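Local coordinates for protein B-agarase (Agarivorans gilvus, PDB 5Z6P) that probably hydrolyses beta-galactosidic bonds of agarose, as a beta-agarase of glycoside hydrolase family 50, at residues G267-F281 with S291-T303. Sequence-based numbering, arbitrary orientation.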
ATOM      1  N   GLY A 267      -0.616  23.166  15.222  1.00 20.52           N
ATOM      2  CA  GLY A 267      -0.997  21.792  15.487  1.00 16.06           C
ATOM      3  C   GLY A 267      -0.014  21.021  16.328  1.00 16.66           C
ATOM      4  O   GLY A 267      -0.130  19.814  16.478  1.00 19.30           O
ATOM      5  N   GLY A 268       0.969  21.718  16.876  1.00 17.64           N
ATOM      6  CA  GLY A 268       1.856  21.115  17.849  1.00 19.15           C
ATOM      7  C   GLY A 268       1.250  21.017  19.241  1.00 19.43           C
ATOM      8  O   GLY A 268       0.121  21.431  19.463  1.00 19.52           O
ATOM      9  N   TYR A 269       2.026  20.475  20.171  1.00 17.75           N
ATOM     10  CA  TYR A 269       1.576  20.164  21.521  1.00 20.20           C
ATOM     11  C   TYR A 269       1.714  21.395  22.434  1.00 20.42           C
ATOM     12  O   TYR A 269       2.787  21.699  22.913  1.00 18.62           O
ATOM     13  CB  TYR A 269       2.386  18.982  22.053  1.00 19.05           C
ATOM     14  CG  TYR A 269       2.035  18.462  23.432  1.00 19.26           C
ATOM     15  CD1 TYR A 269       0.770  18.613  23.972  1.00 22.66           C
ATOM     16  CD2 TYR A 269       2.987  17.785  24.183  1.00 20.56           C
ATOM     17  CE1 TYR A 269       0.467  18.095  25.245  1.00 21.56           C
ATOM     18  CE2 TYR A 269       2.702  17.279  25.437  1.00 22.53           C
ATOM     19  CZ  TYR A 269       1.448  17.432  25.965  1.00 23.35           C
ATOM     20  OH  TYR A 269       1.196  16.916  27.219  1.00 30.33           O
ATOM     21  N   LEU A 270       0.607  22.095  22.650  1.00 22.52           N
ATOM     22  CA  LEU A 270       0.616  23.384  23.317  1.00 20.66           C
ATOM     23  C   LEU A 270       1.322  23.367  24.674  1.00 24.25           C
ATOM     24  O   LEU A 270       2.076  24.277  24.996  1.00 22.19           O
ATOM     25  CB  LEU A 270      -0.818  23.878  23.485  1.00 23.20           C
ATOM     26  CG  LEU A 270      -1.009  25.183  24.249  1.00 24.89           C
ATOM     27  CD1 LEU A 270      -0.421  26.356  23.499  1.00 24.29           C
ATOM     28  CD2 LEU A 270      -2.492  25.406  24.530  1.00 26.58           C
ATOM     29  N   ASP A 271       1.100  22.314  25.449  1.00 22.11           N
ATOM     30  CA  ASP A 271       1.689  22.222  26.775  1.00 24.82           C
ATOM     31  C   ASP A 271       2.933  21.340  26.808  1.00 25.04           C
ATOM     32  O   ASP A 271       3.289  20.808  27.853  1.00 26.83           O
ATOM     33  CB  ASP A 271       0.662  21.688  27.781  1.00 26.17           C
ATOM     34  CG  ASP A 271      -0.544  22.606  27.942  1.00 29.07           C
ATOM     35  OD1 ASP A 271      -0.383  23.840  27.860  1.00 27.16           O
ATOM     36  OD2 ASP A 271      -1.657  22.083  28.167  1.00 32.99           O
ATOM     37  N   GLY A 272       3.588  21.182  25.663  1.00 24.19           N
ATOM     38  CA  GLY A 272       4.772  20.347  25.580  1.00 21.00           C
ATOM     39  C   GLY A 272       6.045  21.148  25.781  1.00 24.55           C
ATOM     40  O   GLY A 272       6.015  22.383  25.783  1.00 24.38           O
ATOM     41  N   PRO A 273       7.179  20.450  25.934  1.00 21.31           N
ATOM     42  CA  PRO A 273       8.437  21.151  26.192  1.00 18.45           C
ATOM     43  C   PRO A 273       8.808  22.066  25.035  1.00 23.97           C
ATOM     44  O   PRO A 273       9.237  21.603  23.983  1.00 29.86           O
ATOM     45  CB  PRO A 273       9.452  20.012  26.361  1.00 21.18           C
ATOM     46  CG  PRO A 273       8.813  18.815  25.746  1.00 22.86           C
ATOM     47  CD  PRO A 273       7.339  18.989  25.947  1.00 20.80           C
ATOM     48  N   ARG A 274       8.604  23.357  25.239  1.00 23.83           N
ATOM     49  CA  ARG A 274       8.853  24.373  24.230  1.00 26.39           C
ATOM     50  C   ARG A 274      10.278  24.318  23.688  1.00 26.96           C
ATOM     51  O   ARG A 274      11.243  24.213  24.442  1.00 23.97           O
ATOM     52  CB  ARG A 274       8.582  25.758  24.806  1.00 27.27           C
ATOM     53  CG  ARG A 274       8.419  26.827  23.753  1.00 28.14           C
ATOM     54  CD  ARG A 274       7.144  26.604  22.979  1.00 24.94           C
ATOM     55  NE  ARG A 274       6.946  27.628  21.969  1.00 23.35           N
ATOM     56  CZ  ARG A 274       6.409  28.812  22.217  1.00 26.15           C
ATOM     57  NH1 ARG A 274       6.027  29.116  23.453  1.00 25.69           N
ATOM     58  NH2 ARG A 274       6.259  29.689  21.238  1.00 22.16           N
ATOM     59  N   GLN A 275      10.389  24.380  22.368  1.00 24.69           N
ATOM     60  CA  GLN A 275      11.679  24.409  21.700  1.00 22.72           C
ATOM     61  C   GLN A 275      11.862  25.746  21.004  1.00 21.63           C
ATOM     62  O   GLN A 275      10.922  26.529  20.910  1.00 25.71           O
ATOM     63  CB  GLN A 275      11.779  23.265  20.699  1.00 23.32           C
ATOM     64  CG  GLN A 275      11.360  21.933  21.268  1.00 21.34           C
ATOM     65  CD  GLN A 275      12.442  21.309  22.093  1.00 26.45           C
ATOM     66  OE1 GLN A 275      13.611  21.316  21.707  1.00 26.78           O
ATOM     67  NE2 GLN A 275      12.068  20.754  23.238  1.00 21.63           N
ATOM     68  N   GLN A 276      13.068  26.009  20.514  1.00 23.61           N
ATOM     69  CA  GLN A 276      13.300  27.213  19.733  1.00 23.75           C
ATOM     70  C   GLN A 276      12.467  27.197  18.456  1.00 24.88           C
ATOM     71  O   GLN A 276      12.261  26.141  17.859  1.00 25.89           O
ATOM     72  CB  GLN A 276      14.774  27.360  19.396  1.00 22.94           C
ATOM     73  CG  GLN A 276      15.677  27.543  20.603  1.00 24.42           C
ATOM     74  CD  GLN A 276      16.967  28.220  20.239  1.00 22.70           C
ATOM     75  OE1 GLN A 276      16.976  29.207  19.515  1.00 26.28           O
ATOM     76  NE2 GLN A 276      18.067  27.679  20.714  1.00 25.50           N
ATOM     77  N   ALA A 277      11.975  28.368  18.068  1.00 22.17           N
ATOM     78  CA  ALA A 277      11.164  28.542  16.873  1.00 21.53           C
ATOM     79  C   ALA A 277      12.008  29.054  15.701  1.00 26.24           C
ATOM     80  O   ALA A 277      12.714  30.047  15.841  1.00 26.93           O
ATOM     81  CB  ALA A 277      10.042  29.506  17.145  1.00 22.17           C
ATOM     82  N   SER A 278      11.929  28.387  14.552  1.00 21.36           N
ATOM     83  CA  SER A 278      12.663  28.834  13.371  1.00 20.09           C
ATOM     84  C   SER A 278      11.734  29.517  12.384  1.00 20.65           C
ATOM     85  O   SER A 278      12.179  30.080  11.394  1.00 25.51           O
ATOM     86  CB  SER A 278      13.364  27.656  12.691  1.00 23.28           C
ATOM     87  OG  SER A 278      12.420  26.699  12.221  1.00 21.84           O
ATOM     88  N   GLY A 279      10.437  29.442  12.644  1.00 19.38           N
ATOM     89  CA  GLY A 279       9.445  29.915  11.697  1.00 19.68           C
ATOM     90  C   GLY A 279       9.027  28.862  10.671  1.00 18.17           C
ATOM     91  O   GLY A 279       8.153  29.117   9.855  1.00 19.20           O
ATOM     92  N   TYR A 280       9.650  27.686  10.708  1.00 18.67           N
ATOM     93  CA  TYR A 280       9.268  26.565   9.832  1.00 18.68           C
ATOM     94  C   TYR A 280       9.273  25.246  10.592  1.00 17.27           C
ATOM     95  O   TYR A 280       9.964  25.104  11.595  1.00 19.89           O
ATOM     96  CB  TYR A 280      10.213  26.444   8.617  1.00 16.53           C
ATOM     97  CG  TYR A 280      10.264  27.695   7.778  1.00 16.04           C
ATOM     98  CD1 TYR A 280      11.165  28.713   8.076  1.00 18.45           C
ATOM     99  CD2 TYR A 280       9.400  27.876   6.723  1.00 15.16           C
ATOM    100  CE1 TYR A 280      11.203  29.858   7.338  1.00 17.55           C
ATOM    101  CE2 TYR A 280       9.430  29.019   5.969  1.00 19.26           C
ATOM    102  CZ  TYR A 280      10.334  30.012   6.281  1.00 20.20           C
ATOM    103  OH  TYR A 280      10.374  31.164   5.542  1.00 20.04           O
ATOM    104  N   PHE A 281       8.506  24.277  10.105  1.00 16.77           N
ATOM    105  CA  PHE A 281       8.585  22.928  10.645  1.00 17.95           C
ATOM    106  C   PHE A 281      10.000  22.377  10.473  1.00 16.20           C
ATOM    107  O   PHE A 281      10.611  22.533   9.421  1.00 13.70           O
ATOM    108  CB  PHE A 281       7.583  22.004   9.966  1.00 13.26           C
ATOM    109  CG  PHE A 281       6.179  22.165  10.451  1.00 16.56           C
ATOM    110  CD1 PHE A 281       5.706  21.406  11.517  1.00 14.03           C
ATOM    111  CD2 PHE A 281       5.322  23.062   9.839  1.00 15.57           C
ATOM    112  CE1 PHE A 281       4.417  21.554  11.963  1.00 13.79           C
ATOM    113  CE2 PHE A 281       4.024  23.208  10.290  1.00 14.36           C
ATOM    114  CZ  PHE A 281       3.574  22.445  11.350  1.00 12.29           C
ATOM    115  N   SER A 291      11.897  14.179  17.038  1.00 18.58           N
ATOM    116  CA  SER A 291      10.654  14.897  17.026  1.00 18.27           C
ATOM    117  C   SER A 291      10.627  15.858  15.858  1.00 17.60           C
ATOM    118  O   SER A 291      11.671  16.292  15.383  1.00 17.58           O
ATOM    119  CB  SER A 291      10.463  15.662  18.338  1.00 19.33           C
ATOM    120  OG  SER A 291       9.208  16.315  18.375  1.00 16.78           O
ATOM    121  N   LEU A 292       9.428  16.184  15.401  1.00 14.11           N
ATOM    122  CA  LEU A 292       9.245  17.393  14.622  1.00 17.61           C
ATOM    123  C   LEU A 292       9.017  18.563  15.604  1.00 19.25           C
ATOM    124  O   LEU A 292       8.641  18.355  16.764  1.00 17.12           O
ATOM    125  CB  LEU A 292       8.077  17.245  13.645  1.00 14.05           C
ATOM    126  CG  LEU A 292       8.282  16.325  12.421  1.00 16.13           C
ATOM    127  CD1 LEU A 292       6.962  15.889  11.790  1.00 11.66           C
ATOM    128  CD2 LEU A 292       9.137  17.016  11.392  1.00 16.65           C
ATOM    129  N   VAL A 293       9.262  19.779  15.132  1.00 18.15           N
ATOM    130  CA  VAL A 293       8.975  20.992  15.881  1.00 16.45           C
ATOM    131  C   VAL A 293       8.219  21.926  14.953  1.00 19.82           C
ATOM    132  O   VAL A 293       8.610  22.050  13.792  1.00 17.34           O
ATOM    133  CB  VAL A 293      10.279  21.665  16.383  1.00 18.51           C
ATOM    134  CG1 VAL A 293       9.973  22.939  17.124  1.00 18.11           C
ATOM    135  CG2 VAL A 293      11.078  20.712  17.257  1.00 18.39           C
ATOM    136  N   ASP A 294       7.143  22.567  15.429  1.00 16.99           N
ATOM    137  CA  ASP A 294       6.325  23.426  14.562  1.00 16.94           C
ATOM    138  C   ASP A 294       6.974  24.815  14.416  1.00 16.56           C
ATOM    139  O   ASP A 294       7.969  25.092  15.064  1.00 20.04           O
ATOM    140  CB  ASP A 294       4.839  23.468  15.059  1.00 16.23           C
ATOM    141  CG  ASP A 294       4.564  24.482  16.203  1.00 21.65           C
ATOM    142  OD1 ASP A 294       5.432  25.302  16.572  1.00 18.25           O
ATOM    143  OD2 ASP A 294       3.412  24.462  16.721  1.00 19.18           O
ATOM    144  N   PRO A 295       6.455  25.672  13.522  1.00 15.20           N
ATOM    145  CA  PRO A 295       7.142  26.954  13.287  1.00 16.71           C
ATOM    146  C   PRO A 295       7.314  27.844  14.529  1.00 22.82           C
ATOM    147  O   PRO A 295       8.202  28.692  14.552  1.00 24.84           O
ATOM    148  CB  PRO A 295       6.244  27.642  12.267  1.00 17.09           C
ATOM    149  CG  PRO A 295       5.619  26.528  11.505  1.00 17.13           C
ATOM    150  CD  PRO A 295       5.440  25.397  12.491  1.00 17.20           C
ATOM    151  N   GLU A 296       6.489  27.641  15.552  1.00 24.13           N
ATOM    152  CA  GLU A 296       6.574  28.436  16.767  1.00 21.75           C
ATOM    153  C   GLU A 296       7.305  27.726  17.886  1.00 23.35           C
ATOM    154  O   GLU A 296       7.324  28.209  19.006  1.00 22.86           O
ATOM    155  CB  GLU A 296       5.176  28.819  17.245  1.00 23.14           C
ATOM    156  CG  GLU A 296       4.517  29.915  16.428  1.00 21.58           C
ATOM    157  CD  GLU A 296       3.075  30.106  16.816  1.00 22.58           C
ATOM    158  OE1 GLU A 296       2.598  29.326  17.648  1.00 21.43           O
ATOM    159  OE2 GLU A 296       2.417  31.019  16.281  1.00 25.56           O
ATOM    160  N   GLY A 297       7.895  26.576  17.593  1.00 19.93           N
ATOM    161  CA  GLY A 297       8.700  25.871  18.567  1.00 18.53           C
ATOM    162  C   GLY A 297       7.995  24.809  19.400  1.00 20.79           C
ATOM    163  O   GLY A 297       8.617  24.167  20.221  1.00 22.96           O
ATOM    164  N   TYR A 298       6.705  24.600  19.179  1.00 20.80           N
ATOM    165  CA  TYR A 298       5.987  23.540  19.892  1.00 19.97           C
ATOM    166  C   TYR A 298       6.312  22.164  19.349  1.00 20.09           C
ATOM    167  O   TYR A 298       6.387  21.974  18.149  1.00 23.18           O
ATOM    168  CB  TYR A 298       4.485  23.776  19.818  1.00 15.76           C
ATOM    169  CG  TYR A 298       4.070  25.069  20.455  1.00 20.19           C
ATOM    170  CD1 TYR A 298       3.744  25.127  21.810  1.00 18.91           C
ATOM    171  CD2 TYR A 298       3.994  26.237  19.710  1.00 19.20           C
ATOM    172  CE1 TYR A 298       3.368  26.305  22.396  1.00 20.91           C
ATOM    173  CE2 TYR A 298       3.605  27.421  20.289  1.00 22.02           C
ATOM    174  CZ  TYR A 298       3.298  27.451  21.636  1.00 21.89           C
ATOM    175  OH  TYR A 298       2.916  28.639  22.201  1.00 24.66           O
ATOM    176  N   PRO A 299       6.503  21.186  20.231  1.00 22.48           N
ATOM    177  CA  PRO A 299       6.793  19.859  19.687  1.00 18.72           C
ATOM    178  C   PRO A 299       5.648  19.350  18.799  1.00 19.58           C
ATOM    179  O   PRO A 299       4.487  19.677  19.025  1.00 19.69           O
ATOM    180  CB  PRO A 299       6.963  18.992  20.932  1.00 18.83           C
ATOM    181  CG  PRO A 299       7.216  19.935  22.038  1.00 18.44           C
ATOM    182  CD  PRO A 299       6.517  21.203  21.700  1.00 19.55           C
ATOM    183  N   TYR A 300       5.991  18.584  17.769  1.00 18.98           N
ATOM    184  CA  TYR A 300       5.005  18.194  16.778  1.00 17.33           C
ATOM    185  C   TYR A 300       5.133  16.721  16.402  1.00 14.23           C
ATOM    186  O   TYR A 300       6.220  16.175  16.269  1.00 18.93           O
ATOM    187  CB  TYR A 300       5.128  19.106  15.548  1.00 14.97           C
ATOM    188  CG  TYR A 300       4.126  18.866  14.425  1.00 16.20           C
ATOM    189  CD1 TYR A 300       2.889  19.498  14.423  1.00 13.45           C
ATOM    190  CD2 TYR A 300       4.439  18.034  13.351  1.00 13.46           C
ATOM    191  CE1 TYR A 300       1.976  19.294  13.397  1.00 17.23           C
ATOM    192  CE2 TYR A 300       3.532  17.828  12.311  1.00 15.42           C
ATOM    193  CZ  TYR A 300       2.300  18.466  12.342  1.00 13.85           C
ATOM    194  OH  TYR A 300       1.407  18.280  11.328  1.00 15.47           O
ATOM    195  N   PHE A 301       3.984  16.082  16.267  1.00 16.28           N
ATOM    196  CA  PHE A 301       3.892  14.722  15.808  1.00 14.95           C
ATOM    197  C   PHE A 301       2.802  14.715  14.718  1.00 17.60           C
ATOM    198  O   PHE A 301       1.715  15.257  14.912  1.00 15.32           O
ATOM    199  CB  PHE A 301       3.572  13.783  16.967  1.00 11.68           C
ATOM    200  CG  PHE A 301       3.659  12.316  16.619  1.00 14.66           C
ATOM    201  CD1 PHE A 301       4.862  11.627  16.733  1.00 15.52           C
ATOM    202  CD2 PHE A 301       2.525  11.617  16.204  1.00 17.17           C
ATOM    203  CE1 PHE A 301       4.944  10.280  16.430  1.00 14.65           C
ATOM    204  CE2 PHE A 301       2.590  10.270  15.893  1.00 16.54           C
ATOM    205  CZ  PHE A 301       3.795   9.593  16.010  1.00 17.80           C
ATOM    206  N   ALA A 302       3.108  14.138  13.562  1.00 15.87           N
ATOM    207  CA  ALA A 302       2.233  14.283  12.384  1.00 18.04           C
ATOM    208  C   ALA A 302       1.245  13.136  12.214  1.00 14.72           C
ATOM    209  O   ALA A 302       1.641  12.019  11.930  1.00 17.04           O
ATOM    210  CB  ALA A 302       3.074  14.423  11.111  1.00 14.67           C
ATOM    211  N   THR A 303      -0.047  13.417  12.369  1.00 12.19           N
ATOM    212  CA  THR A 303      -1.066  12.408  12.082  1.00 12.96           C
ATOM    213  C   THR A 303      -2.069  12.976  11.087  1.00 13.54           C
ATOM    214  O   THR A 303      -2.453  14.141  11.179  1.00 18.48           O
ATOM    215  CB  THR A 303      -1.810  11.924  13.363  1.00 16.84           C
ATOM    216  OG1 THR A 303      -2.393  13.046  14.042  1.00 16.06           O
ATOM    217  CG2 THR A 303      -0.841  11.202  14.309  1.00 18.57           C
TER
HETATM  218  O   HOH W   1      10.598  25.909  14.258  1.00 18.54           O
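Tyr269, Gln275 and Gly279 hydrogen-bond through their backbone N atoms to the beta hairpin formed by strands 289-293 and 299-305. The irregular segment 267-281 wraps round its turn, a type I turn from Asp294 to Gly297, and then leads into strand 282-286 of the same sheet. Tyr269 N donates to Pro299 O (2.8 Å), Gln275 N to Gly297 O, and Gly279 N to a lone pair of Pro295 O. A water accepts from Ser278 N and donates to Tyr280 O and Asp294 O, bridging the two segments.

Arg274 makes the main polar side-chain contact. NE and NH2 both donate to one atom, Glu296 O, which lies in the guanidinium plane; Arg274 NH2 lies 2.9 Å from Glu296 O. The flat group stacks on a face of the Tyr298 ring, with Arg274 CZ 3.9 Å from the ring centroid and the planes 10° apart. The bend of the Arg274 side chain at chi2 (69°) sets CD over the same face as the guanidinium, a CH-pi contact.

Aromatic and apolar contacts cluster round Phe281. It turns its edge to the face of Tyr300, planes at 69°, while Pro295 CD lies over a Phe281 face, 3.5 Å from its centroid. Tyr300 OH bonds to Thr431 O. Elsewhere, Pro273 CD touches Pro299 CG.

Asp294 shapes the turn from within. Its OD1 accepts from Glu296 N, an Asx turn, and from Tyr298 N; the two donors come from opposite faces of the carboxylate. OD2 bonds to Ser264 OG.

Two CA-H...O contacts complete the interface: Phe281 CA meets Val293 O, and Gly297 CA lies 3.3 Å from Gln275 O.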